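Local coordinates for protein response regulator aspartate phosphatase I (Bacillus subtilis subsp. subtilis, PDB 4I1A) that dephosphorylates the sporulation phosphotransferase Spo0F and activates the mobile element ICEBs1 by bringing about inactivation of its repressor ImmR, at residues 306-309 and 310-314; 319-322 and 323-327. All blocks are in the same frame, centred on the assembly; numbering follows the deposited sequence.

Interaction 1: residues 306-309 and 310-314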
loop_
_atom_site.group_PDB
_atom_site.type_symbol
_atom_site.label_atom_id
_atom_site.label_comp_id
_atom_site.label_asym_id
_atom_site.label_seq_id
_atom_site.Cartn_x
_atom_site.Cartn_y
_atom_site.Cartn_z
ATOM N N LYS A 306 -10.629 -14.063 -6.008
ATOM C CA LYS A 306 -11.323 -15.280 -5.571
ATOM C C LYS A 306 -12.016 -15.142 -4.209
ATOM O O LYS A 306 -13.040 -15.789 -3.960
ATOM C CB LYS A 306 -10.400 -16.507 -5.591
ATOM C CG LYS A 306 -9.851 -16.859 -6.976
ATOM C CD LYS A 306 -10.921 -16.735 -8.077
ATOM C CE LYS A 306 -10.309 -16.461 -9.468
ATOM N NZ LYS A 306 -9.531 -15.168 -9.538
ATOM N N ILE A 307 -11.467 -14.302 -3.335
ATOM C CA ILE A 307 -12.111 -14.026 -2.050
ATOM C C ILE A 307 -13.399 -13.227 -2.261
ATOM O O ILE A 307 -14.450 -13.564 -1.708
ATOM C CB ILE A 307 -11.189 -13.247 -1.075
ATOM C CG1 ILE A 307 -9.980 -14.103 -0.670
ATOM C CG2 ILE A 307 -11.979 -12.800 0.177
ATOM C CD1 ILE A 307 -8.905 -13.300 0.096
ATOM N N LEU A 308 -13.319 -12.178 -3.080
ATOM C CA LEU A 308 -14.504 -11.406 -3.431
ATOM C C LEU A 308 -15.552 -12.307 -4.102
ATOM O O LEU A 308 -16.743 -12.237 -3.790
ATOM C CB LEU A 308 -14.123 -10.256 -4.367
ATOM C CG LEU A 308 -13.217 -9.158 -3.800
ATOM C CD1 LEU A 308 -13.214 -7.980 -4.750
ATOM C CD2 LEU A 308 -13.610 -8.716 -2.356
ATOM N N GLU A 309 -15.092 -13.165 -5.010
ATOM C CA GLU A 309 -15.976 -14.086 -5.702
ATOM C C GLU A 309 -16.732 -14.994 -4.747
ATOM O O GLU A 309 -17.948 -15.189 -4.885
ATOM C CB GLU A 309 -15.198 -14.949 -6.689
ATOM C CG GLU A 309 -16.114 -15.832 -7.534
ATOM C CD GLU A 309 -15.336 -16.676 -8.527
ATOM O OE1 GLU A 309 -14.092 -16.524 -8.580
ATOM O OE2 GLU A 309 -15.965 -17.495 -9.241
ATOM N N GLY A 310 -16.016 -15.555 -3.777
ATOM C CA GLY A 310 -16.644 -16.469 -2.835
ATOM C C GLY A 310 -17.589 -15.713 -1.919
ATOM O O GLY A 310 -18.622 -16.226 -1.519
ATOM N N LEU A 311 -17.208 -14.485 -1.590
ATOM C CA LEU A 311 -18.003 -13.592 -0.760
ATOM C C LEU A 311 -19.247 -13.093 -1.499
ATOM O O LEU A 311 -20.335 -13.102 -0.940
ATOM C CB LEU A 311 -17.125 -12.395 -0.366
ATOM C CG LEU A 311 -16.882 -11.945 1.077
ATOM C CD1 LEU A 311 -16.935 -13.077 2.077
ATOM C CD2 LEU A 311 -15.539 -11.240 1.135
ATOM N N PHE A 312 -19.098 -12.647 -2.749
ATOM C CA PHE A 312 -20.185 -11.892 -3.397
ATOM C C PHE A 312 -20.741 -12.445 -4.709
ATOM O O PHE A 312 -21.914 -12.217 -5.023
ATOM C CB PHE A 312 -19.753 -10.429 -3.649
ATOM C CG PHE A 312 -19.316 -9.688 -2.404
ATOM C CD1 PHE A 312 -20.219 -9.410 -1.386
ATOM C CD2 PHE A 312 -18.009 -9.258 -2.259
ATOM C CE1 PHE A 312 -19.815 -8.734 -0.240
ATOM C CE2 PHE A 312 -17.606 -8.586 -1.117
ATOM C CZ PHE A 312 -18.517 -8.317 -0.107
ATOM N N PHE A 313 -19.904 -13.126 -5.491
ATOM C CA PHE A 313 -20.218 -13.350 -6.906
ATOM C C PHE A 313 -20.390 -14.817 -7.331
ATOM O O PHE A 313 -20.362 -15.146 -8.516
ATOM C CB PHE A 313 -19.169 -12.642 -7.770
ATOM C CG PHE A 313 -19.076 -11.163 -7.498
ATOM C CD1 PHE A 313 -20.212 -10.360 -7.556
ATOM C CD2 PHE A 313 -17.869 -10.583 -7.151
ATOM C CE1 PHE A 313 -20.132 -8.999 -7.301
ATOM C CE2 PHE A 313 -17.779 -9.212 -6.886
ATOM C CZ PHE A 313 -18.904 -8.423 -6.963
ATOM N N SER A 314 -20.563 -15.687 -6.349
ATOM C CA SER A 314 -20.912 -17.075 -6.588
ATOM C C SER A 314 -22.204 -17.252 -5.822
ATOM O O SER A 314 -22.892 -16.266 -5.530
ATOM C CB SER A 314 -19.821 -18.013 -6.066
ATOM O OG SER A 314 -19.250 -17.528 -4.854
#

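Interaction 2: residues 319-322 and 323-327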
loop_
_atom_site.group_PDB
_atom_site.type_symbol
_atom_site.label_atom_id
_atom_site.label_comp_id
_atom_site.label_asym_id
_atom_site.label_seq_id
_atom_site.Cartn_x
_atom_site.Cartn_y
_atom_site.Cartn_z
ATOM N N GLN A 319 -15.510 -22.182 -0.173
ATOM C CA GLN A 319 -14.222 -22.846 -0.363
ATOM C C GLN A 319 -13.260 -21.975 -1.177
ATOM O O GLN A 319 -12.045 -22.053 -0.991
ATOM C CB GLN A 319 -14.371 -24.253 -0.958
ATOM C CG GLN A 319 -14.736 -24.295 -2.429
ATOM C CD GLN A 319 -16.217 -24.066 -2.683
ATOM O OE1 GLN A 319 -16.957 -23.620 -1.799
ATOM N NE2 GLN A 319 -16.660 -24.380 -3.898
ATOM N N LEU A 320 -13.810 -21.123 -2.044
ATOM C CA LEU A 320 -12.999 -20.186 -2.818
ATOM C C LEU A 320 -12.246 -19.222 -1.891
ATOM O O LEU A 320 -11.088 -18.888 -2.133
ATOM C CB LEU A 320 -13.868 -19.386 -3.799
ATOM C CG LEU A 320 -14.641 -20.082 -4.919
ATOM C CD1 LEU A 320 -15.669 -19.115 -5.512
ATOM C CD2 LEU A 320 -13.695 -20.613 -6.004
ATOM N N ILE A 321 -12.924 -18.758 -0.846
ATOM C CA ILE A 321 -12.306 -17.884 0.151
ATOM C C ILE A 321 -11.150 -18.625 0.839
ATOM O O ILE A 321 -10.027 -18.117 0.915
ATOM C CB ILE A 321 -13.351 -17.418 1.199
ATOM C CG1 ILE A 321 -14.535 -16.733 0.498
ATOM C CG2 ILE A 321 -12.712 -16.485 2.245
ATOM C CD1 ILE A 321 -15.718 -16.456 1.412
ATOM N N LYS A 322 -11.447 -19.838 1.308
ATOM C CA LYS A 322 -10.468 -20.741 1.908
ATOM C C LYS A 322 -9.238 -20.973 1.021
ATOM O O LYS A 322 -8.104 -20.670 1.420
ATOM C CB LYS A 322 -11.133 -22.084 2.210
ATOM C CG LYS A 322 -10.233 -23.098 2.892
ATOM C CD LYS A 322 -10.784 -24.526 2.750
ATOM C CE LYS A 322 -10.128 -25.460 3.763
ATOM N NZ LYS A 322 -10.705 -26.828 3.744
ATOM N N ASN A 323 -9.460 -21.513 -0.174
ATOM C CA ASN A 323 -8.348 -21.806 -1.077
ATOM C C ASN A 323 -7.518 -20.571 -1.406
ATOM O O ASN A 323 -6.304 -20.642 -1.535
ATOM C CB ASN A 323 -8.845 -22.475 -2.352
ATOM C CG ASN A 323 -9.589 -23.776 -2.071
ATOM O OD1 ASN A 323 -10.457 -24.186 -2.842
ATOM N ND2 ASN A 323 -9.259 -24.420 -0.953
ATOM N N ALA A 324 -8.173 -19.427 -1.510
ATOM C CA ALA A 324 -7.451 -18.199 -1.772
ATOM C C ALA A 324 -6.520 -17.840 -0.600
ATOM O O ALA A 324 -5.382 -17.410 -0.828
ATOM C CB ALA A 324 -8.420 -17.088 -2.050
ATOM N N PHE A 325 -7.006 -18.026 0.635
ATOM C CA PHE A 325 -6.189 -17.808 1.840
ATOM C C PHE A 325 -5.055 -18.809 1.945
ATOM O O PHE A 325 -3.973 -18.480 2.413
ATOM C CB PHE A 325 -7.032 -17.813 3.140
ATOM C CG PHE A 325 -7.722 -16.495 3.408
ATOM C CD1 PHE A 325 -6.985 -15.369 3.732
ATOM C CD2 PHE A 325 -9.097 -16.377 3.311
ATOM C CE1 PHE A 325 -7.607 -14.151 3.961
ATOM C CE2 PHE A 325 -9.723 -15.166 3.542
ATOM C CZ PHE A 325 -8.979 -14.051 3.864
ATOM N N SER A 326 -5.310 -20.035 1.515
ATOM C CA SER A 326 -4.246 -21.020 1.411
ATOM C C SER A 326 -3.163 -20.497 0.475
ATOM O O SER A 326 -1.979 -20.580 0.790
ATOM C CB SER A 326 -4.775 -22.356 0.873
ATOM O OG SER A 326 -5.567 -23.033 1.826
ATOM N N TYR A 327 -3.559 -19.954 -0.676
ATOM C CA TYR A 327 -2.550 -19.506 -1.628
ATOM C C TYR A 327 -1.722 -18.383 -1.022
ATOM O O TYR A 327 -0.488 -18.417 -1.063
ATOM C CB TYR A 327 -3.127 -19.056 -2.981
ATOM C CG TYR A 327 -2.021 -18.470 -3.835
ATOM C CD1 TYR A 327 -1.184 -19.300 -4.586
ATOM C CD2 TYR A 327 -1.767 -17.097 -3.841
ATOM C CE1 TYR A 327 -0.145 -18.775 -5.343
ATOM C CE2 TYR A 327 -0.733 -16.563 -4.595
ATOM C CZ TYR A 327 0.074 -17.402 -5.340
ATOM O OH TYR A 327 1.104 -16.857 -6.069
#

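Interaction 1: residues 306-309 and 310-314
The carbonyl oxygen of E309 is gripped twice, by S314 OG at 2.7 Å and by F313 N at 2.9 Å from that same E309 O. The two donors arrive from opposite faces of the carbonyl plane. A short serine suits this place near the C-terminal end of helix 299-313: with chi1 at 37°, OG sits between its own backbone N and carbonyl carbon and turns back to the last turn, while also receiving a weak hydrogen bond from E317 N. Upstream, the backbone bonds from G310 N to K306 O, L311 N to I307 O and F312 N to L308 O keep the helical repeat. The charged ends look elsewhere: K306 NZ bonds to S302 O, whereas the extended side chain of E309 carries its carboxylate to a long, weak ion pair with R290.

Packing follows the same i to i+4 spacing. I307 and L311 lie side by side, CG2 of I307 reaching CD2 of L311 at 4.0 Å; CG2 stands anti to the backbone N, beside the carbonyl carbon, which turns it toward the next turn. L308 CD2 meets F312 CE2 at 4.2 Å, branched chain against flat ring, on the side facing helix 261-275. The end of the helix carries a further aromatic contact: the F312 CB methylene lies 3.7 Å above the centre of the F313 ring, and that ring in turn meets F286 of helix 279-295, the two planes inclined at about 45°. G310, with no side chain, lets helix 318-330 come near the backbone here.

The chemistry thus divides the work: a hydroxyl supplies a donor for a carbonyl where the regular helical pattern is giving out, while aliphatic and aromatic groups pack the turn against helices 261-275, 279-295, 318-330 and 334-351.

Interaction 2: residues 319-322 and 323-327
I321 and F325, one turn apart on helix 318-330, form the dense side of this contact within the all-helical TPR domain. Their side chains run alongside each other, and I321 CG2 touches the ring at F325 CE2, 3.5 Å away. The ring is drawn back over the preceding turn because its CG stands beside the backbone N (chi1 -81°), which also carries F325 CD2 to 3.1 Å from I321 O, the same oxygen that accepts the F325 N-H. A β-branched chain and a large flat ring suit a buried face here, since helices 334-351 and 354-373 press on both: F340 and M363 on F325, F348 and Y360 on I321. Replacing F325 with an alanine would probably open a gap beside I321 CG2 and leave F340 and M363 without their aromatic neighbour. A324 is small where its helix meets helix 299-313, and its CB lies 3.2 Å from L320 O.

The other side is loose and polar, as befits solvent. K322 is fully extended (chi1 -178°), so only the first part of its chain passes near N323, with K322 CD 4.0 Å from N323 ND2, and its ammonium group is carried onward. S326 OG makes no more than a weak bond, 3.5 Å long, to K322 O, whose firmer partner is S326 N. The N323 amide folds back over the preceding turn, but its OD1 finds another acceptor in Q319 O, so the side chain gains no bond there. The backbone does better: N323 N donates to Q319 O at 2.8 Å with an almost perfectly straight N-H...O angle of 179°.

How the interactions relate
Interaction 1 lies on helix 299-313 and interaction 2 on the next helix in the chain, 318-330; their centres are 11 Å apart, on the same side of the chain's centre. The first closes before the second opens, and a short connection turns the chain back so that the helices pack together. They touch directly: I307 CG1 meets A324 CB at 3.6 Å, L311 CD1 meets I321 CD1 at 3.7 Å, and I307 CD1 meets the F325 ring at CZ. The apolar faces built within each helix therefore become one shared interface, extended by helix 334-351, which packs on both. Such helix-on-helix layering builds the TPR domain of this Rap protein.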